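Local structure of SusD superfamily protein (Parabacteroides distasonis, 3OTN) at residues A[121-126]-A[166-171]; A[114-119]-A[174-179]; A[158-163]-A[198-203]. The protein probably binds carbohydrate or another nutrient at the outer membrane as a member of the SusD family. One frame throughout, in Å; residues are numbered along the deposited sequence. Where two conformers were deposited one is given.

Contact 1 of 3, residues A[121-126]-A[166-171]; sequences MRALYY and PDLLEA. With EDO (1,2-ethanediol), chain R.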
loop_
_atom_site.group_PDB
_atom_site.type_symbol
_atom_site.label_atom_id
_atom_site.label_comp_id
_atom_site.label_asym_id
_atom_site.label_seq_id
_atom_site.Cartn_x
_atom_site.Cartn_y
_atom_site.Cartn_z
HETATM N N MSE A 121 -7.971 7.937 10.272
HETATM C CA MSE A 121 -7.186 8.542 9.205
HETATM C C MSE A 121 -5.850 9.094 9.710
HETATM O O MSE A 121 -4.829 9.018 9.017
HETATM C CB MSE A 121 -7.976 9.666 8.488
HETATM C CG MSE A 121 -7.712 9.698 6.993
HETATM SE SE MSE A 121 -8.460 8.211 6.060
HETATM C CE MSE A 121 -10.251 8.891 6.152
ATOM N N ARG A 122 -5.882 9.695 10.891
ATOM C CA ARG A 122 -4.692 10.249 11.470
ATOM C C ARG A 122 -3.698 9.122 11.718
ATOM O O ARG A 122 -2.526 9.253 11.397
ATOM C CB ARG A 122 -5.016 11.039 12.742
ATOM C CG ARG A 122 -3.766 11.598 13.355
ATOM C CD ARG A 122 -4.023 12.620 14.387
ATOM N NE ARG A 122 -4.636 12.074 15.581
ATOM C CZ ARG A 122 -5.117 12.814 16.565
ATOM N NH1 ARG A 122 -5.046 14.149 16.515
ATOM N NH2 ARG A 122 -5.687 12.217 17.609
ATOM N N ALA A 123 -4.174 8.019 12.298
ATOM C CA ALA A 123 -3.365 6.842 12.495
ATOM C C ALA A 123 -2.780 6.332 11.187
ATOM O O ALA A 123 -1.619 5.935 11.162
ATOM C CB ALA A 123 -4.145 5.716 13.206
ATOM N N LEU A 124 -3.585 6.321 10.132
ATOM C CA LEU A 124 -3.170 5.849 8.814
ATOM C C LEU A 124 -2.017 6.697 8.234
ATOM O O LEU A 124 -0.982 6.160 7.801
ATOM C CB LEU A 124 -4.372 5.812 7.843
ATOM C CG LEU A 124 -4.127 5.261 6.415
ATOM C CD1 LEU A 124 -3.754 3.780 6.446
ATOM C CD2 LEU A 124 -5.281 5.557 5.492
ATOM N N TYR A 125 -2.184 8.015 8.265
ATOM C CA TYR A 125 -1.164 8.924 7.723
ATOM C C TYR A 125 0.164 8.743 8.481
ATOM O O TYR A 125 1.226 8.649 7.849
ATOM C CB TYR A 125 -1.602 10.381 7.813
ATOM C CG TYR A 125 -2.737 10.748 6.858
ATOM C CD1 TYR A 125 -2.634 10.494 5.488
ATOM C CD2 TYR A 125 -3.847 11.414 7.302
ATOM C CE1 TYR A 125 -3.630 10.843 4.621
ATOM C CE2 TYR A 125 -4.867 11.762 6.437
ATOM C CZ TYR A 125 -4.753 11.464 5.101
ATOM O OH TYR A 125 -5.749 11.817 4.238
ATOM N N TYR A 126 0.087 8.684 9.815
ATOM C CA TYR A 126 1.262 8.518 10.646
ATOM C C TYR A 126 1.930 7.162 10.463
ATOM O O TYR A 126 3.151 7.079 10.484
ATOM C CB TYR A 126 0.955 8.736 12.133
ATOM C CG TYR A 126 1.113 10.166 12.552
ATOM C CD1 TYR A 126 2.382 10.775 12.558
ATOM C CD2 TYR A 126 0.020 10.920 12.931
ATOM C CE1 TYR A 126 2.534 12.096 12.958
ATOM C CE2 TYR A 126 0.154 12.231 13.348
ATOM C CZ TYR A 126 1.398 12.839 13.330
ATOM O OH TYR A 126 1.507 14.167 13.716
ATOM N N PRO A 166 -3.370 4.623 20.248
ATOM C CA PRO A 166 -4.560 5.161 20.939
ATOM C C PRO A 166 -5.682 5.599 20.002
ATOM O O PRO A 166 -6.848 5.391 20.320
ATOM C CB PRO A 166 -4.013 6.350 21.741
ATOM C CG PRO A 166 -2.569 6.073 21.917
ATOM C CD PRO A 166 -2.128 5.309 20.681
ATOM N N ASP A 167 -5.352 6.176 18.846
ATOM C CA ASP A 167 -6.388 6.569 17.857
ATOM C C ASP A 167 -7.196 5.343 17.436
ATOM O O ASP A 167 -8.424 5.366 17.412
ATOM C CB ASP A 167 -5.746 7.219 16.595
ATOM C CG ASP A 167 -5.404 8.715 16.772
ATOM O OD1 ASP A 167 -5.677 9.321 17.838
ATOM O OD2 ASP A 167 -4.836 9.303 15.813
ATOM N N LEU A 168 -6.484 4.266 17.120
ATOM C CA LEU A 168 -7.128 3.067 16.600
ATOM C C LEU A 168 -7.909 2.353 17.713
ATOM O O LEU A 168 -8.999 1.867 17.464
ATOM C CB LEU A 168 -6.112 2.149 15.941
ATOM C CG LEU A 168 -5.646 2.700 14.579
ATOM C CD1 LEU A 168 -4.484 1.941 13.976
ATOM C CD2 LEU A 168 -6.799 2.734 13.562
ATOM N N LEU A 169 -7.393 2.365 18.939
ATOM C CA LEU A 169 -8.091 1.689 20.039
ATOM C C LEU A 169 -9.381 2.435 20.371
ATOM O O LEU A 169 -10.392 1.816 20.744
ATOM C CB LEU A 169 -7.211 1.568 21.276
ATOM C CG LEU A 169 -6.001 0.620 21.183
ATOM C CD1 LEU A 169 -5.167 0.776 22.476
ATOM C CD2 LEU A 169 -6.404 -0.849 20.937
ATOM N N GLU A 170 -9.352 3.761 20.258
ATOM C CA GLU A 170 -10.582 4.541 20.462
ATOM C C GLU A 170 -11.542 4.296 19.290
ATOM O O GLU A 170 -12.741 4.044 19.515
ATOM C CB GLU A 170 -10.264 6.014 20.627
ATOM C CG GLU A 170 -9.426 6.283 21.935
ATOM C CD GLU A 170 -8.828 7.687 22.019
ATOM O OE1 GLU A 170 -9.092 8.539 21.142
ATOM O OE2 GLU A 170 -8.075 7.936 22.979
ATOM N N ALA A 171 -11.030 4.300 18.052
ATOM C CA ALA A 171 -11.910 4.058 16.884
ATOM C C ALA A 171 -12.591 2.671 16.983
ATOM O O ALA A 171 -13.775 2.489 16.664
ATOM C CB ALA A 171 -11.117 4.217 15.554
HETATM C C1 EDO R . -6.996 17.457 17.764
HETATM O O1 EDO R . -6.995 18.867 17.937
HETATM C C2 EDO R . -6.658 16.786 19.087
HETATM O O2 EDO R . -6.024 15.523 18.851
#

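Contact 2 of 3, residues A[114-119]-A[174-179]; sequences YMAEVK and SDLAFS. With ACT (acetate ion), chain F.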
loop_
_atom_site.group_PDB
_atom_site.type_symbol
_atom_site.label_atom_id
_atom_site.label_comp_id
_atom_site.label_asym_id
_atom_site.label_seq_id
_atom_site.Cartn_x
_atom_site.Cartn_y
_atom_site.Cartn_z
ATOM N N TYR A 114 -18.128 9.796 13.275
ATOM C CA TYR A 114 -17.352 10.713 12.492
ATOM C C TYR A 114 -15.945 10.892 13.064
ATOM O O TYR A 114 -14.985 10.884 12.324
ATOM C CB TYR A 114 -18.063 12.061 12.400
ATOM C CG TYR A 114 -19.279 12.132 11.493
ATOM C CD1 TYR A 114 -19.514 11.200 10.471
ATOM C CD2 TYR A 114 -20.177 13.201 11.620
ATOM C CE1 TYR A 114 -20.633 11.300 9.639
ATOM C CE2 TYR A 114 -21.305 13.312 10.785
ATOM C CZ TYR A 114 -21.503 12.374 9.784
ATOM O OH TYR A 114 -22.595 12.489 8.967
HETATM N N MSE A 115 -15.845 11.030 14.388
HETATM C CA MSE A 115 -14.555 11.228 15.020
HETATM C C MSE A 115 -13.720 9.949 14.901
HETATM O O MSE A 115 -12.498 10.030 14.729
HETATM C CB MSE A 115 -14.717 11.713 16.470
HETATM C CG MSE A 115 -15.291 13.142 16.575
HETATM SE SE MSE A 115 -15.597 13.766 18.439
HETATM C CE MSE A 115 -16.684 12.285 19.042
ATOM N N ALA A 116 -14.373 8.785 14.940
ATOM C CA ALA A 116 -13.683 7.505 14.694
ATOM C C ALA A 116 -13.061 7.455 13.289
ATOM O O ALA A 116 -11.972 6.905 13.092
ATOM C CB ALA A 116 -14.644 6.304 14.923
ATOM N N GLU A 117 -13.752 7.998 12.299
ATOM C CA GLU A 117 -13.232 7.984 10.922
ATOM C C GLU A 117 -11.932 8.831 10.862
ATOM O O GLU A 117 -10.962 8.466 10.211
ATOM C CB GLU A 117 -14.269 8.531 9.931
ATOM C CG GLU A 117 -15.557 7.701 9.808
ATOM C CD GLU A 117 -16.579 8.292 8.845
ATOM O OE1 GLU A 117 -16.208 8.768 7.754
ATOM O OE2 GLU A 117 -17.772 8.280 9.186
ATOM N N VAL A 118 -11.966 9.976 11.516
ATOM C CA VAL A 118 -10.869 10.939 11.538
ATOM C C VAL A 118 -9.716 10.375 12.335
ATOM O O VAL A 118 -8.568 10.515 11.917
ATOM C CB VAL A 118 -11.343 12.338 12.045
ATOM C CG1 VAL A 118 -10.136 13.378 12.107
ATOM C CG2 VAL A 118 -12.489 12.846 11.133
ATOM N N LYS A 119 -9.990 9.718 13.461
ATOM C CA LYS A 119 -8.889 9.131 14.226
ATOM C C LYS A 119 -8.243 7.995 13.443
ATOM O O LYS A 119 -7.017 7.857 13.468
ATOM C CB LYS A 119 -9.330 8.649 15.598
ATOM C CG LYS A 119 -9.606 9.769 16.575
ATOM C CD LYS A 119 -10.265 9.191 17.819
ATOM C CE LYS A 119 -10.716 10.285 18.791
ATOM N NZ LYS A 119 -11.229 9.662 20.051
ATOM N N SER A 174 -15.887 2.517 18.980
ATOM C CA SER A 174 -16.835 3.527 18.509
ATOM C C SER A 174 -18.069 2.891 17.893
ATOM O O SER A 174 -18.177 1.668 17.779
ATOM C CB SER A 174 -16.140 4.397 17.463
ATOM O OG SER A 174 -16.152 3.765 16.191
ATOM N N ASP A 175 -18.975 3.746 17.443
ATOM C CA ASP A 175 -20.177 3.338 16.716
ATOM C C ASP A 175 -20.028 3.084 15.184
ATOM O O ASP A 175 -21.040 2.949 14.503
ATOM C CB ASP A 175 -21.273 4.385 17.000
ATOM C CG ASP A 175 -21.724 4.376 18.469
ATOM O OD1 ASP A 175 -21.495 3.344 19.162
ATOM O OD2 ASP A 175 -22.308 5.390 18.920
ATOM N N LEU A 176 -18.805 2.938 14.658
ATOM C CA LEU A 176 -18.594 2.719 13.216
ATOM C C LEU A 176 -19.184 1.432 12.687
ATOM O O LEU A 176 -18.995 0.387 13.307
ATOM C CB LEU A 176 -17.085 2.636 12.871
ATOM C CG LEU A 176 -16.222 3.824 12.556
ATOM C CD1 LEU A 176 -14.767 3.296 12.301
ATOM C CD2 LEU A 176 -16.785 4.556 11.350
ATOM N N ALA A 177 -19.801 1.482 11.497
ATOM C CA ALA A 177 -20.311 0.278 10.836
ATOM C C ALA A 177 -19.163 -0.675 10.563
ATOM O O ALA A 177 -18.047 -0.202 10.316
ATOM C CB ALA A 177 -20.989 0.647 9.499
ATOM N N PHE A 178 -19.397 -1.996 10.566
ATOM C CA PHE A 178 -18.278 -2.926 10.331
ATOM C C PHE A 178 -17.743 -2.889 8.907
ATOM O O PHE A 178 -16.539 -3.021 8.696
ATOM C CB PHE A 178 -18.563 -4.386 10.753
ATOM C CG PHE A 178 -17.288 -5.180 11.036
ATOM C CD1 PHE A 178 -16.555 -5.764 9.995
ATOM C CD2 PHE A 178 -16.793 -5.284 12.349
ATOM C CE1 PHE A 178 -15.370 -6.456 10.252
ATOM C CE2 PHE A 178 -15.605 -5.968 12.612
ATOM C CZ PHE A 178 -14.895 -6.548 11.556
ATOM N N SER A 179 -18.632 -2.736 7.925
ATOM C CA SER A 179 -18.235 -2.668 6.534
ATOM C C SER A 179 -18.946 -1.505 5.858
ATOM O O SER A 179 -19.944 -1.001 6.374
ATOM C CB SER A 179 -18.548 -3.976 5.820
ATOM O OG SER A 179 -19.943 -4.226 5.797
HETATM C C ACT F . -14.173 8.561 19.318
HETATM O O ACT F . -13.310 7.696 19.637
HETATM O OXT ACT F . -14.981 8.166 18.450
HETATM C CH3 ACT F . -14.230 9.954 19.915
#

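Contact 3 of 3, residues A[158-163]-A[198-203]; sequences EIYDEI and YLTYAG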
loop_
_atom_site.group_PDB
_atom_site.type_symbol
_atom_site.label_atom_id
_atom_site.label_comp_id
_atom_site.label_asym_id
_atom_site.label_seq_id
_atom_site.Cartn_x
_atom_site.Cartn_y
_atom_site.Cartn_z
ATOM N N GLU A 158 7.226 6.629 20.149
ATOM C CA GLU A 158 6.273 7.620 20.629
ATOM C C GLU A 158 5.102 7.856 19.657
ATOM O O GLU A 158 3.966 8.034 20.098
ATOM C CB GLU A 158 6.965 8.960 20.974
ATOM C CG GLU A 158 7.961 8.933 22.166
ATOM C CD GLU A 158 8.618 10.311 22.424
ATOM O OE1 GLU A 158 8.088 11.325 21.922
ATOM O OE2 GLU A 158 9.654 10.389 23.129
ATOM N N ILE A 159 5.371 7.870 18.356
ATOM C CA ILE A 159 4.321 8.077 17.366
ATOM C C ILE A 159 3.329 6.904 17.464
ATOM O O ILE A 159 2.119 7.113 17.516
ATOM C CB ILE A 159 4.854 8.174 15.913
ATOM C CG1 ILE A 159 5.849 9.337 15.709
ATOM C CG2 ILE A 159 3.703 8.236 14.924
ATOM C CD1 ILE A 159 5.362 10.715 16.212
ATOM N N TYR A 160 3.845 5.683 17.520
ATOM C CA TYR A 160 2.990 4.523 17.724
ATOM C C TYR A 160 2.227 4.564 19.075
ATOM O O TYR A 160 1.007 4.401 19.100
ATOM C CB TYR A 160 3.776 3.216 17.659
ATOM C CG TYR A 160 4.079 2.614 16.307
ATOM C CD1 TYR A 160 3.233 1.674 15.726
ATOM C CD2 TYR A 160 5.274 2.883 15.663
ATOM C CE1 TYR A 160 3.554 1.063 14.478
ATOM C CE2 TYR A 160 5.585 2.309 14.439
ATOM C CZ TYR A 160 4.736 1.395 13.856
ATOM O OH TYR A 160 5.103 0.815 12.683
ATOM N N ASP A 161 2.942 4.782 20.170
ATOM C CA ASP A 161 2.325 4.663 21.503
ATOM C C ASP A 161 1.373 5.815 21.850
ATOM O O ASP A 161 0.443 5.621 22.626
ATOM C CB ASP A 161 3.392 4.613 22.608
ATOM C CG ASP A 161 4.241 3.358 22.576
ATOM O OD1 ASP A 161 3.894 2.388 21.892
ATOM O OD2 ASP A 161 5.267 3.370 23.268
ATOM N N GLU A 162 1.654 7.010 21.343
ATOM C CA GLU A 162 0.870 8.202 21.668
ATOM C C GLU A 162 -0.164 8.584 20.636
ATOM O O GLU A 162 -1.176 9.207 20.984
ATOM C CB GLU A 162 1.804 9.402 21.951
ATOM C CG GLU A 162 2.696 9.200 23.177
ATOM C CD GLU A 162 3.737 10.296 23.409
ATOM O OE1 GLU A 162 3.430 11.488 23.174
ATOM O OE2 GLU A 162 4.863 9.954 23.856
ATOM N N ILE A 163 0.061 8.242 19.375
ATOM C CA ILE A 163 -0.868 8.635 18.323
ATOM C C ILE A 163 -1.545 7.439 17.680
ATOM O O ILE A 163 -2.745 7.255 17.812
ATOM C CB ILE A 163 -0.216 9.501 17.219
ATOM C CG1 ILE A 163 0.490 10.706 17.851
ATOM C CG2 ILE A 163 -1.331 9.979 16.203
ATOM C CD1 ILE A 163 1.094 11.683 16.809
ATOM N N TYR A 198 0.097 -3.492 14.857
ATOM C CA TYR A 198 0.644 -4.384 15.859
ATOM C C TYR A 198 1.634 -5.425 15.318
ATOM O O TYR A 198 2.639 -5.707 15.965
ATOM C CB TYR A 198 -0.507 -5.083 16.570
ATOM C CG TYR A 198 -1.218 -4.267 17.622
ATOM C CD1 TYR A 198 -0.508 -3.450 18.530
ATOM C CD2 TYR A 198 -2.575 -4.430 17.833
ATOM C CE1 TYR A 198 -1.152 -2.783 19.560
ATOM C CE2 TYR A 198 -3.228 -3.749 18.868
ATOM C CZ TYR A 198 -2.530 -2.934 19.723
ATOM O OH TYR A 198 -3.195 -2.298 20.777
ATOM N N LEU A 199 1.361 -5.973 14.123
ATOM C CA LEU A 199 2.296 -6.874 13.464
ATOM C C LEU A 199 3.640 -6.178 13.213
ATOM O O LEU A 199 4.700 -6.763 13.469
ATOM C CB LEU A 199 1.720 -7.393 12.139
ATOM C CG LEU A 199 2.591 -8.310 11.277
ATOM C CD1 LEU A 199 3.018 -9.554 12.043
ATOM C CD2 LEU A 199 1.826 -8.628 9.916
ATOM N N THR A 200 3.591 -4.935 12.742
ATOM C CA THR A 200 4.791 -4.126 12.465
ATOM C C THR A 200 5.521 -3.757 13.746
ATOM O O THR A 200 6.750 -3.843 13.809
ATOM C CB THR A 200 4.437 -2.851 11.644
ATOM O OG1 THR A 200 3.709 -3.234 10.467
ATOM C CG2 THR A 200 5.695 -2.074 11.192
ATOM N N TYR A 201 4.763 -3.360 14.770
ATOM C CA TYR A 201 5.319 -3.045 16.098
ATOM C C TYR A 201 6.116 -4.195 16.674
ATOM O O TYR A 201 7.143 -3.982 17.313
ATOM C CB TYR A 201 4.185 -2.667 17.046
ATOM C CG TYR A 201 4.553 -1.884 18.284
ATOM C CD1 TYR A 201 5.213 -2.486 19.340
ATOM C CD2 TYR A 201 4.180 -0.555 18.428
ATOM C CE1 TYR A 201 5.517 -1.793 20.491
ATOM C CE2 TYR A 201 4.461 0.149 19.602
ATOM C CZ TYR A 201 5.134 -0.476 20.625
ATOM O OH TYR A 201 5.429 0.173 21.792
ATOM N N ALA A 202 5.662 -5.422 16.425
ATOM C CA ALA A 202 6.378 -6.622 16.850
ATOM C C ALA A 202 7.647 -6.872 16.030
ATOM O O ALA A 202 8.589 -7.490 16.525
ATOM C CB ALA A 202 5.477 -7.855 16.795
ATOM N N GLY A 203 7.657 -6.408 14.787
ATOM C CA GLY A 203 8.817 -6.514 13.903
ATOM C C GLY A 203 9.732 -5.318 14.037
ATOM O O GLY A 203 9.675 -4.573 15.022
#

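Contact 1 of 3, residues A[121-126]-A[166-171]
The guanidinium of R122 has the carboxylate of D167 and O2 of an ethanediol molecule at its edge, both near its plane, and the carboxylate is nearly coplanar with it, the two planes 13° apart. R122 approaches side-on: NE gives its hydrogen to OD2 of D167 at 2.8 Å, almost perfectly straight at 179°, and R122 NH2 reaches D167 OD1 at 2.9 Å. OD2 accepts through its syn lone pair; the second bond also arrives from the syn side but tilts 17° out of the carboxylate plane. At another part of the guanidinium edge, R122 NH1 bonds to O2 of the ethanediol, 2.9 Å away and probably from the crystallisation liquor. N94 of helix 79-100 also accepts from NH1, so all three nitrogens have partners, and the flat group is fixed against rotation. With CG anti to the backbone N the arginine leaves its helix beside D167, and the bend at chi3 turns the edge onto the carboxylate.

This salt bridge ties helix 108-133 to helix 156-172, neighbours in the helical, TPR-related part of the SusD fold. The short axes run roughly antiparallel, 9.0 Å apart at closest approach. Such a spacing suits the small residue at the interface: A123 CB points at the other helix and touches L168 CG at 3.6 Å, with both methyls of the leucine only slightly farther away. The CB atoms of A123 and D167 are 4.0 Å apart. Beyond the leucine, L193 and V197 of helix 187-202 continue the apolar layer.

Contact 2 of 3, residues A[114-119]-A[174-179]
A116 CB faces S174 and L176 together, touching OG of the serine at 3.2 Å and CG of the leucine at 3.8 Å. The loop residues form an ST turn: S174 OG accepts the backbone N-H of L176 over 3.2 Å, which folds the loop so that both side chains face helix 108-133. A second contact lies one residue along the helix, where E117 CG meets L176 CD2 at 3.7 Å, methylene against methyl. No polar bond joins the two segments, and the evidence is for apolar contact plus a hydroxyl oxygen resting against a methyl.

The second shell accounts for these positions. S174 OG is also bonded to the carbonyl O of A171, in the last turn of helix 156-172, and D175 N is held by N112, earlier on helix 108-133. L176 is backed by M187 and V190 of helix 187-202, while the carboxylate of E117 turns to Y27 and R184.

Farther along, K119 extends fully beyond CG to a salt bridge with E170 and a weak bond to an acetate ion, probably from the crystallisation liquor. A leucine in its place would probably leave the E170 carboxylate without this cationic partner and the acetate without its lysine donor. The other oxygen of the acetate, OXT, stands 3.6 Å from A116 N.

Contact 3 of 3, residues A[158-163]-A[198-203]
Y160 is overlapped by the ring of Y201, which turns an edge toward its face in an offset edge-to-face pair: centroids 5.4 Å apart, planes at 90°. The touching edge is the CD2–CE2 side of Y201, with CD2 3.6 Å from Y160 CD1 and CE2 against Y160 CB. CG of Y201 stands anti to the backbone N (chi1 -160°), which carries the ring out across the gap between the helices; their short axes come no nearer than 12.0 Å, a separation bridged by these long aromatic side chains.

At the far end of the same ring, Y201 OH donates to D161 OD1 at 2.7 Å, entering on the syn lone pair with the carboxylate and ring planes 31° apart. At the other end of the pair, Y160 OH rests 3.3 Å from T200 CG2, a methyl contact; the threonine hydroxyl is instead bonded to the carbonyl O of D196 within its own helix.

These residues join helix 156-172 to helix 187-202, running roughly antiparallel in the helical part of the SusD fold. F127 of helix 108-133 packs on both Y160 and T200, and Y212 stacks on Y201.

Chemically, the Y201 hydroxyl gives the D161 carboxylate a neutral donor, while K157 forms a salt bridge with D161 OD2 and a weak bond with Y201 OH; this lysine would be expected to favour the ionised aspartate.

Contacts 1 and 2 share helix 108-133 and contacts 1 and 3 share helix 156-172, which makes contact 1 the middle member of the series. Its centre is about 10 Å from that of contact 2 and about 11 Å from that of contact 3, whereas the centres of contacts 2 and 3 are about 21 Å apart and their nearest atoms about 6 Å. The join to contact 2 combines a salt bridge, E170 OE1 to K119 NZ at 2.6 Å, with packing of D167 CB on K119 O. The join to contact 3 is packing, for instance L169 CD2 on Y198 OH at 3.5 Å. Ethanediol and acetate, at contacts 1 and 2, identify no sugar site.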